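Local coordinates for mannitol dehydrogenase (Pseudomonas fluorescens, PDB 1LJ8), which binds NAD and probably uses it to oxidise mannitol to fructose, as a long-chain mannitol 2-dehydrogenase, at residues A305-G310 / E372-D377; G378-P383 / P427-E432; Y315-E320 / A368-R373; N300-A305 / A329-Y334. One frame throughout, in Å; residues are numbered along the deposited sequence.

Contact 1: residues A305-G310 / E372-D377; sequences ALTYLG and ERVCSD. With NAD (nicotinamide-adenine-dinucleotide), chain B.
Tyr308 makes the polar bond here: its OH donates to Cys375 O at 2.7 Å, tilted 33° from the carbonyl plane. A chi1 of -61° keeps CG beside the backbone N and lays the ring along the last turn of helix 371-375, with the carbonyl oxygen at the ring edge. A phenylalanine here would probably leave Cys375 O without this donor and take away the bond that fixes the rotation of the ring. The ring also meets Trp410 and Tyr413.

Sulfur and apolar contacts fill the rest. Cys375 SG lies 4.6 Å from the centroid of the Tyr308 ring, an oblique sulfur-aromatic contact, and Cys375 CB meets Tyr308 CE2 at 3.5 Å. Thr307 fits in alongside: its CG2 sits over the centre of one face of the Tyr308 ring, its CB meets Val374 CG1 at 3.5 Å, and its OG1 comes 3.3 Å from Cys375 SG.

Arg373, on the same short helix, reaches the cofactor: its NH1 is 3.2 Å from NAD N7N, and NAD O7N lies over one face of the guanidinium. This is buried helix-to-helix packing in the C-terminal domain, directly behind the wall of the nicotinamide pocket.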
# COMPACT_ATOMS: atom_id res chain seq x y z
N ALA A 305 -0.81 -15.00 -0.73
CA ALA A 305 -0.90 -16.45 -0.94
C ALA A 305 -0.44 -16.86 -2.34
O ALA A 305 0.13 -17.94 -2.54
CB ALA A 305 -2.36 -16.94 -0.71
N LEU A 306 -0.67 -16.00 -3.32
CA LEU A 306 -0.22 -16.31 -4.69
C LEU A 306 1.24 -15.98 -5.00
O LEU A 306 1.94 -16.67 -5.78
CB LEU A 306 -1.02 -15.48 -5.70
CG LEU A 306 -2.53 -15.65 -5.76
CD1 LEU A 306 -3.18 -14.55 -6.68
CD2 LEU A 306 -2.76 -17.07 -6.33
N THR A 307 1.69 -14.90 -4.39
CA THR A 307 2.96 -14.33 -4.81
C THR A 307 4.27 -15.03 -4.52
O THR A 307 5.17 -15.05 -5.39
CB THR A 307 3.00 -12.85 -4.35
OG1 THR A 307 3.82 -12.11 -5.27
CG2 THR A 307 3.59 -12.70 -2.93
N TYR A 308 4.41 -15.65 -3.36
CA TYR A 308 5.67 -16.32 -3.07
C TYR A 308 5.69 -17.67 -3.79
O TYR A 308 6.71 -18.04 -4.37
CB TYR A 308 5.89 -16.46 -1.56
CG TYR A 308 5.95 -15.09 -0.91
CD1 TYR A 308 4.96 -14.68 -0.02
CD2 TYR A 308 6.97 -14.15 -1.27
CE1 TYR A 308 4.96 -13.35 0.52
CE2 TYR A 308 6.96 -12.81 -0.74
CZ TYR A 308 5.95 -12.44 0.15
OH TYR A 308 5.91 -11.15 0.65
N LEU A 309 4.59 -18.41 -3.72
CA LEU A 309 4.50 -19.65 -4.48
C LEU A 309 4.70 -19.37 -5.97
O LEU A 309 5.37 -20.15 -6.65
CB LEU A 309 3.11 -20.29 -4.31
CG LEU A 309 2.89 -20.83 -2.90
CD1 LEU A 309 1.38 -21.16 -2.75
CD2 LEU A 309 3.74 -22.09 -2.68
N GLY A 310 4.12 -18.27 -6.47
CA GLY A 310 4.24 -17.94 -7.89
C GLY A 310 5.67 -17.61 -8.27
O GLY A 310 6.15 -18.05 -9.32
N GLU A 372 7.16 -9.33 -8.30
CA GLU A 372 8.20 -8.73 -7.46
C GLU A 372 7.62 -7.59 -6.58
O GLU A 372 8.07 -7.39 -5.45
CB GLU A 372 9.32 -8.15 -8.32
CG GLU A 372 10.48 -7.71 -7.43
CD GLU A 372 11.80 -7.50 -8.17
OE1 GLU A 372 12.11 -8.25 -9.12
OE2 GLU A 372 12.53 -6.57 -7.78
N ARG A 373 6.63 -6.88 -7.13
CA ARG A 373 5.96 -5.82 -6.37
C ARG A 373 5.12 -6.48 -5.28
O ARG A 373 5.20 -6.11 -4.12
CB ARG A 373 5.02 -5.00 -7.27
CG ARG A 373 4.35 -3.84 -6.54
CD ARG A 373 3.26 -3.17 -7.41
NE ARG A 373 2.07 -4.02 -7.45
CZ ARG A 373 1.21 -4.11 -6.44
NH1 ARG A 373 1.38 -3.42 -5.30
NH2 ARG A 373 0.14 -4.89 -6.58
N VAL A 374 4.28 -7.42 -5.67
CA VAL A 374 3.41 -8.08 -4.68
C VAL A 374 4.20 -8.80 -3.57
O VAL A 374 3.77 -8.84 -2.39
CB VAL A 374 2.42 -9.04 -5.40
CG1 VAL A 374 1.44 -9.68 -4.33
CG2 VAL A 374 1.55 -8.22 -6.42
N CYS A 375 5.38 -9.33 -3.92
CA CYS A 375 6.21 -10.03 -2.93
C CYS A 375 6.91 -9.06 -2.01
O CYS A 375 7.32 -9.42 -0.93
CB CYS A 375 7.39 -10.79 -3.60
SG CYS A 375 7.01 -12.19 -4.60
N SER A 376 7.12 -7.84 -2.49
CA SER A 376 7.93 -6.93 -1.69
C SER A 376 7.44 -6.63 -0.28
O SER A 376 6.23 -6.54 -0.02
CB SER A 376 8.15 -5.59 -2.45
OG SER A 376 7.02 -4.74 -2.35
N ASP A 377 8.40 -6.53 0.63
CA ASP A 377 8.11 -6.15 2.01
C ASP A 377 7.17 -7.13 2.74
O ASP A 377 6.25 -6.72 3.49
CB ASP A 377 7.52 -4.71 2.01
CG ASP A 377 7.60 -4.02 3.36
OD1 ASP A 377 8.25 -4.57 4.30
OD2 ASP A 377 6.99 -2.90 3.49
PA NAD B . 5.81 2.81 -4.33
O1A NAD B . 6.91 1.92 -4.10
O2A NAD B . 5.49 3.39 -5.67
O5B NAD B . 5.92 4.08 -3.37
C5B NAD B . 6.07 3.89 -1.93
C4B NAD B . 6.28 5.35 -1.47
O4B NAD B . 6.40 5.31 0.01
C3B NAD B . 7.64 6.01 -1.89
O3B NAD B . 7.35 7.41 -2.10
C2B NAD B . 8.54 5.75 -0.68
O2B NAD B . 9.64 6.65 -0.60
C1B NAD B . 7.57 5.98 0.46
N9A NAD B . 7.94 5.40 1.71
C8A NAD B . 8.37 4.13 2.04
N7A NAD B . 8.57 3.98 3.33
C5A NAD B . 8.26 5.23 3.86
C6A NAD B . 8.27 5.64 5.20
N6A NAD B . 8.60 4.89 6.25
N1A NAD B . 7.92 6.96 5.46
C2A NAD B . 7.56 7.84 4.44
N3A NAD B . 7.51 7.44 3.11
C4A NAD B . 7.88 6.11 2.88
O3 NAD B . 4.53 2.06 -3.76
PN NAD B . 2.97 2.19 -4.12
O1N NAD B . 2.63 1.19 -5.14
O2N NAD B . 2.71 3.60 -4.43
O5D NAD B . 2.27 1.71 -2.79
C5D NAD B . 2.43 2.53 -1.64
C4D NAD B . 1.40 2.09 -0.69
O4D NAD B . 0.05 2.42 -1.08
C3D NAD B . 1.36 0.57 -0.29
O3D NAD B . 2.39 0.21 0.62
C2D NAD B . -0.07 0.38 0.20
O2D NAD B . -0.17 0.66 1.59
C1D NAD B . -0.87 1.39 -0.66
N1N NAD B . -1.56 0.78 -1.82
C2N NAD B . -0.93 0.37 -3.01
C3N NAD B . -1.69 -0.26 -3.95
C7N NAD B . -1.01 -0.76 -5.24
O7N NAD B . -1.67 -1.50 -5.98
N7N NAD B . 0.25 -0.48 -5.50
C4N NAD B . -3.13 -0.51 -3.73
C5N NAD B . -3.73 -0.03 -2.53
C6N NAD B . -2.95 0.63 -1.54

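Contact 2: residues G378-P383 / P427-E432; sequences GSSKFP and PDPRAE
Asp428 comes off the loop ahead of helix 431-437 and presents its carboxylate to the first turn of helix 378-385, where Ser379 takes hold of it. Asp428 CB points toward that helix, and with CG anti to the backbone N (chi1 -169°) the carboxylate carries straight on, bringing CG to 3.3 Å from Ser379 OG. At the tip the two oxygens divide the work. OD1 accepts from Ser379 N through its syn lone pair, 3.0 Å and almost straight at 168°. It also accepts a hydrogen bond from a water 2.8 Å from OD1, which in turn accepts from Gly378 N. OD2 has two protein donors: Ser379 OG at 2.6 Å on its syn side and Arg430 N at 2.7 Å on its anti side. The second bond closes an Asx turn, inside a type I turn that runs from Asp428 to Ala431.

Ser379 can grip both oxygens because its OG is folded back between its own N and carbonyl carbon (chi1 65°). Arg430 CG lies 3.9 Å from that hydroxyl, while the arginine's NH1 goes off to a salt bridge with Glu453. Pro429 edges the contact near Ser380, whose OG is bonded to Asp377 OD1.

With an alanine in place of Asp428, Ser379 N, Ser379 OG and Arg430 N are likely to lose their carboxylate acceptor, loosening the turn and the helix start together. A carboxylate gathering amide protons at a helix N-terminus is likely to be stabilised in its charged form by the helix dipole.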
# COMPACT_ATOMS: atom_id res chain seq x y z
N GLY A 378 7.42 -8.41 2.54
CA GLY A 378 6.63 -9.42 3.24
C GLY A 378 6.80 -9.26 4.75
O GLY A 378 5.86 -9.55 5.51
N SER A 379 7.98 -8.82 5.21
CA SER A 379 8.18 -8.65 6.66
C SER A 379 7.16 -7.66 7.24
O SER A 379 6.70 -7.84 8.38
CB SER A 379 9.61 -8.20 6.98
OG SER A 379 9.88 -6.91 6.45
N SER A 380 6.74 -6.66 6.47
CA SER A 380 5.73 -5.72 6.98
C SER A 380 4.31 -6.14 6.60
O SER A 380 3.35 -5.78 7.30
CB SER A 380 5.93 -4.28 6.42
OG SER A 380 7.27 -3.79 6.61
N LYS A 381 4.17 -6.87 5.50
CA LYS A 381 2.85 -7.25 5.01
C LYS A 381 2.22 -8.44 5.73
O LYS A 381 1.01 -8.44 5.95
CB LYS A 381 2.91 -7.55 3.51
CG LYS A 381 3.16 -6.31 2.69
CD LYS A 381 3.39 -6.67 1.25
CE LYS A 381 3.45 -5.34 0.40
NZ LYS A 381 3.78 -5.67 -0.99
N PHE A 382 3.03 -9.44 6.09
CA PHE A 382 2.45 -10.58 6.79
C PHE A 382 1.55 -10.26 7.98
O PHE A 382 0.44 -10.79 8.05
CB PHE A 382 3.53 -11.60 7.20
CG PHE A 382 3.74 -12.70 6.16
CD1 PHE A 382 4.79 -12.63 5.26
CD2 PHE A 382 2.84 -13.77 6.06
CE1 PHE A 382 4.97 -13.58 4.28
CE2 PHE A 382 3.01 -14.75 5.07
CZ PHE A 382 4.08 -14.66 4.17
N PRO A 383 1.99 -9.40 8.94
CA PRO A 383 1.14 -9.10 10.11
C PRO A 383 -0.14 -8.34 9.78
O PRO A 383 -1.07 -8.33 10.58
CB PRO A 383 2.08 -8.29 11.06
CG PRO A 383 3.10 -7.65 10.08
CD PRO A 383 3.34 -8.81 9.08
N PRO A 427 13.30 -7.91 -2.26
CA PRO A 427 12.93 -6.51 -2.05
C PRO A 427 12.17 -6.32 -0.71
O PRO A 427 10.96 -6.23 -0.68
CB PRO A 427 12.09 -6.21 -3.28
CG PRO A 427 11.40 -7.51 -3.56
CD PRO A 427 12.46 -8.56 -3.28
N ASP A 428 12.91 -6.26 0.38
CA ASP A 428 12.32 -6.13 1.71
C ASP A 428 13.24 -5.23 2.50
O ASP A 428 14.46 -5.37 2.42
CB ASP A 428 12.27 -7.53 2.35
CG ASP A 428 11.44 -7.58 3.63
OD1 ASP A 428 10.43 -8.35 3.60
OD2 ASP A 428 11.78 -6.88 4.65
N PRO A 429 12.67 -4.30 3.27
CA PRO A 429 13.52 -3.40 4.07
C PRO A 429 14.34 -4.16 5.10
O PRO A 429 15.35 -3.67 5.59
CB PRO A 429 12.52 -2.42 4.66
CG PRO A 429 11.22 -3.22 4.76
CD PRO A 429 11.24 -3.98 3.43
N ARG A 430 13.95 -5.40 5.41
CA ARG A 430 14.70 -6.19 6.38
C ARG A 430 15.22 -7.43 5.68
O ARG A 430 15.28 -8.50 6.28
CB ARG A 430 13.79 -6.61 7.54
CG ARG A 430 13.07 -5.44 8.19
CD ARG A 430 12.43 -5.88 9.52
NE ARG A 430 13.45 -6.27 10.50
CZ ARG A 430 13.17 -6.85 11.67
NH1 ARG A 430 11.91 -7.10 12.03
NH2 ARG A 430 14.17 -7.20 12.50
N ALA A 431 15.60 -7.28 4.42
CA ALA A 431 16.04 -8.44 3.64
C ALA A 431 17.17 -9.24 4.30
O ALA A 431 17.07 -10.48 4.46
CB ALA A 431 16.47 -8.00 2.21
N GLU A 432 18.24 -8.55 4.66
CA GLU A 432 19.39 -9.22 5.26
C GLU A 432 18.96 -10.03 6.48
O GLU A 432 19.27 -11.22 6.60
CB GLU A 432 20.45 -8.19 5.62
CG GLU A 432 21.60 -8.75 6.41
CD GLU A 432 22.90 -8.05 6.05
OE1 GLU A 432 22.84 -6.84 5.70
OE2 GLU A 432 23.96 -8.70 6.10
O HOH W 1 9.70 -10.25 1.75

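Contact 3: residues Y315-E320 / A368-R373; sequences YRFVHE and ADQLER. With NAD (nicotinamide-adenine-dinucleotide), chain B.
Phe317 and Gln370 face each other across a single backbone bridge flanked by two backbone bonds, and the tight part of the contact is built on it. Leu371 N donates to Arg316 O at 2.8 Å from well above the carbonyl plane; Val318 N meets Asp369 O at 2.9 Å, nearly in line with the carbonyl bond. Asp369 O also receives a CA-H...O contact from Phe317 CA at 3.2 Å. On the buried side Leu371 fills the angle between the segments, its CD1 3.6 Å from Tyr315 O and its CD2 3.7 Å from Val318 CG2.

The other side is looser and wetter. The Phe317 ring is partly exposed, with Ala368 O at its edge, 3.5 Å from CD2. One water joins Arg316 O to Glu372 N; another links His319 N and ND1 to Asp369 N, lying in the plane of the imidazole. The guanidinium of Arg316 is bonded through NH1 to Tyr315 O and forms a salt bridge with Asp418 through NH2.

Asp369 has a second task. Its carboxylate, set by a chi1 of -172°, takes Arg373 NE and NH2 side-on, one on each oxygen through syn lone pairs, and so fixes the plane of the guanidinium beside the nicotinamide amide. As for the backbone, each segment lends the carbonyl just ahead of its N-cap residue to the first helical amide of the other, so reciprocal bonds join the two helix starts and satisfy amides that have no preceding turn.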
# COMPACT_ATOMS: atom_id res chain seq x y z
N TYR A 315 6.84 -17.87 -12.06
CA TYR A 315 5.95 -16.86 -12.65
C TYR A 315 6.48 -15.50 -12.23
O TYR A 315 7.21 -15.38 -11.21
CB TYR A 315 4.52 -17.00 -12.16
CG TYR A 315 3.87 -18.31 -12.53
CD1 TYR A 315 3.06 -19.00 -11.62
CD2 TYR A 315 4.01 -18.85 -13.81
CE1 TYR A 315 2.42 -20.18 -11.97
CE2 TYR A 315 3.37 -20.04 -14.18
CZ TYR A 315 2.59 -20.70 -13.26
OH TYR A 315 2.03 -21.91 -13.62
N ARG A 316 6.15 -14.46 -13.01
CA ARG A 316 6.61 -13.11 -12.66
C ARG A 316 5.48 -12.07 -12.64
O ARG A 316 5.69 -10.93 -12.21
CB ARG A 316 7.76 -12.67 -13.59
CG ARG A 316 9.12 -13.35 -13.27
CD ARG A 316 9.62 -13.06 -11.86
NE ARG A 316 10.94 -13.65 -11.52
CZ ARG A 316 11.14 -14.86 -10.98
NH1 ARG A 316 10.11 -15.66 -10.71
NH2 ARG A 316 12.37 -15.24 -10.65
N PHE A 317 4.29 -12.44 -13.12
CA PHE A 317 3.14 -11.52 -13.10
C PHE A 317 1.95 -12.16 -12.45
O PHE A 317 1.80 -13.39 -12.49
CB PHE A 317 2.73 -11.11 -14.52
CG PHE A 317 3.81 -10.38 -15.22
CD1 PHE A 317 4.77 -11.07 -15.98
CD2 PHE A 317 3.94 -9.00 -15.05
CE1 PHE A 317 5.83 -10.40 -16.57
CE2 PHE A 317 5.00 -8.32 -15.64
CZ PHE A 317 5.95 -9.02 -16.40
N VAL A 318 1.10 -11.33 -11.86
CA VAL A 318 -0.10 -11.83 -11.20
C VAL A 318 -1.01 -12.60 -12.17
O VAL A 318 -1.54 -13.66 -11.81
CB VAL A 318 -0.90 -10.67 -10.54
CG1 VAL A 318 -2.19 -11.18 -9.94
CG2 VAL A 318 -0.01 -10.04 -9.43
N HIS A 319 -1.18 -12.11 -13.40
CA HIS A 319 -2.08 -12.81 -14.32
C HIS A 319 -1.59 -14.20 -14.68
O HIS A 319 -2.40 -15.05 -15.03
CB HIS A 319 -2.35 -12.01 -15.61
CG HIS A 319 -1.14 -11.79 -16.46
ND1 HIS A 319 -0.27 -10.73 -16.28
CD2 HIS A 319 -0.69 -12.45 -17.56
CE1 HIS A 319 0.65 -10.74 -17.23
NE2 HIS A 319 0.41 -11.78 -18.02
N GLU A 320 -0.27 -14.42 -14.60
CA GLU A 320 0.29 -15.75 -14.90
C GLU A 320 -0.17 -16.75 -13.87
O GLU A 320 -0.47 -17.89 -14.21
CB GLU A 320 1.80 -15.72 -14.91
CG GLU A 320 2.29 -14.94 -16.12
CD GLU A 320 3.76 -14.77 -16.15
OE1 GLU A 320 4.43 -14.87 -15.11
OE2 GLU A 320 4.27 -14.51 -17.26
N ALA A 368 -0.33 -6.46 -16.33
CA ALA A 368 1.02 -6.93 -16.05
C ALA A 368 1.59 -6.45 -14.69
O ALA A 368 2.65 -5.83 -14.59
CB ALA A 368 1.96 -6.52 -17.23
N ASP A 369 0.87 -6.81 -13.64
CA ASP A 369 1.29 -6.46 -12.29
C ASP A 369 2.36 -7.44 -11.83
O ASP A 369 2.21 -8.67 -11.93
CB ASP A 369 0.06 -6.48 -11.36
CG ASP A 369 0.38 -5.95 -9.97
OD1 ASP A 369 1.42 -5.27 -9.88
OD2 ASP A 369 -0.39 -6.22 -9.01
N GLN A 370 3.45 -6.91 -11.34
CA GLN A 370 4.61 -7.73 -11.01
C GLN A 370 4.61 -8.50 -9.70
O GLN A 370 4.37 -7.92 -8.66
CB GLN A 370 5.86 -6.85 -11.01
CG GLN A 370 6.00 -5.98 -12.26
CD GLN A 370 5.42 -4.57 -12.05
OE1 GLN A 370 4.82 -4.26 -11.03
NE2 GLN A 370 5.63 -3.71 -13.06
N LEU A 371 4.90 -9.80 -9.76
CA LEU A 371 5.01 -10.54 -8.53
C LEU A 371 6.14 -9.94 -7.68
O LEU A 371 6.08 -9.98 -6.45
CB LEU A 371 5.24 -12.06 -8.76
CG LEU A 371 4.05 -12.78 -9.42
CD1 LEU A 371 4.34 -14.30 -9.38
CD2 LEU A 371 2.70 -12.43 -8.68
N GLU A 372 7.16 -9.33 -8.30
CA GLU A 372 8.20 -8.73 -7.46
C GLU A 372 7.62 -7.59 -6.58
O GLU A 372 8.07 -7.39 -5.45
CB GLU A 372 9.32 -8.15 -8.32
CG GLU A 372 10.48 -7.71 -7.43
CD GLU A 372 11.80 -7.50 -8.17
OE1 GLU A 372 12.11 -8.25 -9.12
OE2 GLU A 372 12.53 -6.57 -7.78
N ARG A 373 6.63 -6.88 -7.13
CA ARG A 373 5.96 -5.82 -6.37
C ARG A 373 5.12 -6.48 -5.28
O ARG A 373 5.20 -6.11 -4.12
CB ARG A 373 5.02 -5.00 -7.27
CG ARG A 373 4.35 -3.84 -6.54
CD ARG A 373 3.26 -3.17 -7.41
NE ARG A 373 2.07 -4.02 -7.45
CZ ARG A 373 1.21 -4.11 -6.44
NH1 ARG A 373 1.38 -3.42 -5.30
NH2 ARG A 373 0.14 -4.89 -6.58
PA NAD B . 5.81 2.81 -4.33
O1A NAD B . 6.91 1.92 -4.10
O2A NAD B . 5.49 3.39 -5.67
O5B NAD B . 5.92 4.08 -3.37
C5B NAD B . 6.07 3.89 -1.93
C4B NAD B . 6.28 5.35 -1.47
O4B NAD B . 6.40 5.31 0.01
C3B NAD B . 7.64 6.01 -1.89
O3B NAD B . 7.35 7.41 -2.10
C2B NAD B . 8.54 5.75 -0.68
O2B NAD B . 9.64 6.65 -0.60
C1B NAD B . 7.57 5.98 0.46
N9A NAD B . 7.94 5.40 1.71
C8A NAD B . 8.37 4.13 2.04
N7A NAD B . 8.57 3.98 3.33
C5A NAD B . 8.26 5.23 3.86
C6A NAD B . 8.27 5.64 5.20
N6A NAD B . 8.60 4.89 6.25
N1A NAD B . 7.92 6.96 5.46
C2A NAD B . 7.56 7.84 4.44
N3A NAD B . 7.51 7.44 3.11
C4A NAD B . 7.88 6.11 2.88
O3 NAD B . 4.53 2.06 -3.76
PN NAD B . 2.97 2.19 -4.12
O1N NAD B . 2.63 1.19 -5.14
O2N NAD B . 2.71 3.60 -4.43
O5D NAD B . 2.27 1.71 -2.79
C5D NAD B . 2.43 2.53 -1.64
C4D NAD B . 1.40 2.09 -0.69
O4D NAD B . 0.05 2.42 -1.08
C3D NAD B . 1.36 0.57 -0.29
O3D NAD B . 2.39 0.21 0.62
C2D NAD B . -0.07 0.38 0.20
O2D NAD B . -0.17 0.66 1.59
C1D NAD B . -0.87 1.39 -0.66
N1N NAD B . -1.56 0.78 -1.82
C2N NAD B . -0.93 0.37 -3.01
C3N NAD B . -1.69 -0.26 -3.95
C7N NAD B . -1.01 -0.76 -5.24
O7N NAD B . -1.67 -1.50 -5.98
N7N NAD B . 0.25 -0.48 -5.50
C4N NAD B . -3.13 -0.51 -3.73
C5N NAD B . -3.73 -0.03 -2.53
C6N NAD B . -2.95 0.63 -1.54
O HOH W 2 7.98 -9.85 -11.05
O HOH W 3 -0.71 -9.24 -13.92

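Contact 4: residues N300-A305 / A329-Y334; sequences NGSHLA and AYMRAY
Tyr330, Met331 and Tyr334 all set CG anti to the backbone N, with chi1 between 166° and 177°, and this swings the three side chains off helix 325-339 against Ala305, Ser302 and Gly301. Met331, modelled as selenomethionine, then stays extended, running past Ser302 with its CG 3.6 Å from Ser302 OG and its CE 4.0 Å from Ser302 CB. Tyr330 brings its ring edge to Ala305: CE2 is 3.8 Å from Ala305 CB, and Ala305 O lies in the ring plane 3.5 Å from that same CE2. Tyr334 puts CE2 3.9 Å from Gly301 O. Gly301, with no side chain, leaves its backbone close to the ring of Tyr334.

The helix segments run roughly antiparallel, at 140°, with their axes 9.9 Å apart. Helix 401-413 packs on both Ala305 and Tyr330, and helix 351-362 lies against Met331.

Direct contact is all van der Waals, and the polar groups find partners elsewhere: Ser302 OG on Leu298 O, Tyr330 OH on Arg402 O. One water bridges the helices, donating to Gly301 O at 2.8 Å and weakly to Tyr334 OH, so a buried seam keeps one wet link.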
# COMPACT_ATOMS: atom_id res chain seq x y z
N ASN A 300 -5.66 -8.53 -0.41
CA ASN A 300 -4.24 -8.58 -0.07
C ASN A 300 -3.82 -9.94 0.46
O ASN A 300 -2.72 -10.39 0.20
CB ASN A 300 -3.91 -7.45 0.90
CG ASN A 300 -4.20 -6.08 0.27
OD1 ASN A 300 -5.24 -5.46 0.53
ND2 ASN A 300 -3.30 -5.60 -0.57
N GLY A 301 -4.69 -10.58 1.24
CA GLY A 301 -4.37 -11.90 1.72
C GLY A 301 -4.17 -12.84 0.53
O GLY A 301 -3.23 -13.64 0.55
N SER A 302 -5.03 -12.78 -0.49
CA SER A 302 -4.86 -13.67 -1.65
C SER A 302 -3.58 -13.32 -2.41
O SER A 302 -2.88 -14.23 -2.91
CB SER A 302 -6.08 -13.55 -2.59
OG SER A 302 -7.18 -14.20 -1.98
N HIS A 303 -3.27 -12.02 -2.48
CA HIS A 303 -2.04 -11.60 -3.20
C HIS A 303 -0.86 -12.30 -2.55
O HIS A 303 -0.02 -12.88 -3.24
CB HIS A 303 -1.83 -10.08 -3.10
CG HIS A 303 -2.12 -9.32 -4.35
ND1 HIS A 303 -2.13 -7.93 -4.37
CD2 HIS A 303 -2.41 -9.72 -5.62
CE1 HIS A 303 -2.41 -7.51 -5.60
NE2 HIS A 303 -2.58 -8.57 -6.37
N LEU A 304 -0.75 -12.25 -1.21
CA LEU A 304 0.40 -12.92 -0.57
C LEU A 304 0.38 -14.42 -0.77
O LEU A 304 1.43 -15.05 -0.98
CB LEU A 304 0.51 -12.64 0.93
CG LEU A 304 0.93 -11.28 1.43
CD1 LEU A 304 1.51 -11.44 2.86
CD2 LEU A 304 2.06 -10.70 0.55
N ALA A 305 -0.81 -15.00 -0.73
CA ALA A 305 -0.90 -16.45 -0.94
C ALA A 305 -0.44 -16.86 -2.34
O ALA A 305 0.13 -17.94 -2.54
CB ALA A 305 -2.36 -16.94 -0.71
N ALA A 329 -7.51 -22.36 -7.84
CA ALA A 329 -8.22 -23.22 -6.87
C ALA A 329 -7.72 -22.97 -5.44
O ALA A 329 -8.51 -22.94 -4.46
CB ALA A 329 -8.06 -24.69 -7.25
N TYR A 330 -6.41 -22.83 -5.30
CA TYR A 330 -5.84 -22.53 -3.98
C TYR A 330 -6.35 -21.18 -3.43
O TYR A 330 -6.76 -21.11 -2.26
CB TYR A 330 -4.31 -22.54 -4.10
CG TYR A 330 -3.56 -22.09 -2.84
CD1 TYR A 330 -3.67 -22.78 -1.64
CD2 TYR A 330 -2.72 -20.98 -2.90
CE1 TYR A 330 -2.94 -22.37 -0.51
CE2 TYR A 330 -1.99 -20.56 -1.79
CZ TYR A 330 -2.10 -21.26 -0.60
OH TYR A 330 -1.35 -20.87 0.50
N MSE A 331 -6.32 -20.13 -4.25
CA MSE A 331 -6.85 -18.81 -3.81
C MSE A 331 -8.33 -18.91 -3.40
O MSE A 331 -8.75 -18.36 -2.36
CB MSE A 331 -6.74 -17.77 -4.95
CG MSE A 331 -7.55 -16.46 -4.72
SE MSE A 331 -7.11 -15.29 -6.27
CE MSE A 331 -8.38 -13.84 -5.88
N ARG A 332 -9.13 -19.61 -4.20
CA ARG A 332 -10.54 -19.74 -3.85
C ARG A 332 -10.73 -20.49 -2.54
O ARG A 332 -11.58 -20.12 -1.72
CB ARG A 332 -11.32 -20.46 -4.97
CG ARG A 332 -11.51 -19.67 -6.23
CD ARG A 332 -12.54 -20.37 -7.11
NE ARG A 332 -12.65 -19.80 -8.46
CZ ARG A 332 -13.37 -18.73 -8.79
NH1 ARG A 332 -14.06 -18.06 -7.87
NH2 ARG A 332 -13.42 -18.34 -10.06
N ALA A 333 -9.93 -21.53 -2.33
CA ALA A 333 -10.06 -22.29 -1.08
C ALA A 333 -9.64 -21.41 0.12
O ALA A 333 -10.28 -21.40 1.16
CB ALA A 333 -9.18 -23.55 -1.13
N TYR A 334 -8.54 -20.68 -0.04
CA TYR A 334 -8.10 -19.78 1.02
C TYR A 334 -9.18 -18.74 1.32
O TYR A 334 -9.54 -18.51 2.51
CB TYR A 334 -6.77 -19.10 0.62
CG TYR A 334 -6.26 -18.11 1.63
CD1 TYR A 334 -5.66 -18.54 2.81
CD2 TYR A 334 -6.38 -16.73 1.41
CE1 TYR A 334 -5.19 -17.64 3.75
CE2 TYR A 334 -5.87 -15.80 2.36
CZ TYR A 334 -5.29 -16.28 3.52
OH TYR A 334 -4.79 -15.45 4.50
O HOH W 4 -2.37 -14.79 2.96

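How the contacts relate
All four contacts lie in the mainly helical C-terminal domain. Contacts 1 and 4 are buried and share helix 289-313: helix 371-375 packs on it in contact 1, and helix 325-339 in contact 4. Contact 3 takes the start of helix 371-375, so with contact 1 it fixes that short element from both ends, and both include Arg373 beside NAD. Contact 2 continues the chain into helix 378-385, tied to contact 1 by a probable bond from Asp377 N to Pro427 O. Chemistry follows place: apolar packing and one water in contact 4, a phenol-to-carbonyl bond in contact 1, and backbone, carboxylate and water bonds in the partly buried contacts 2 and 3.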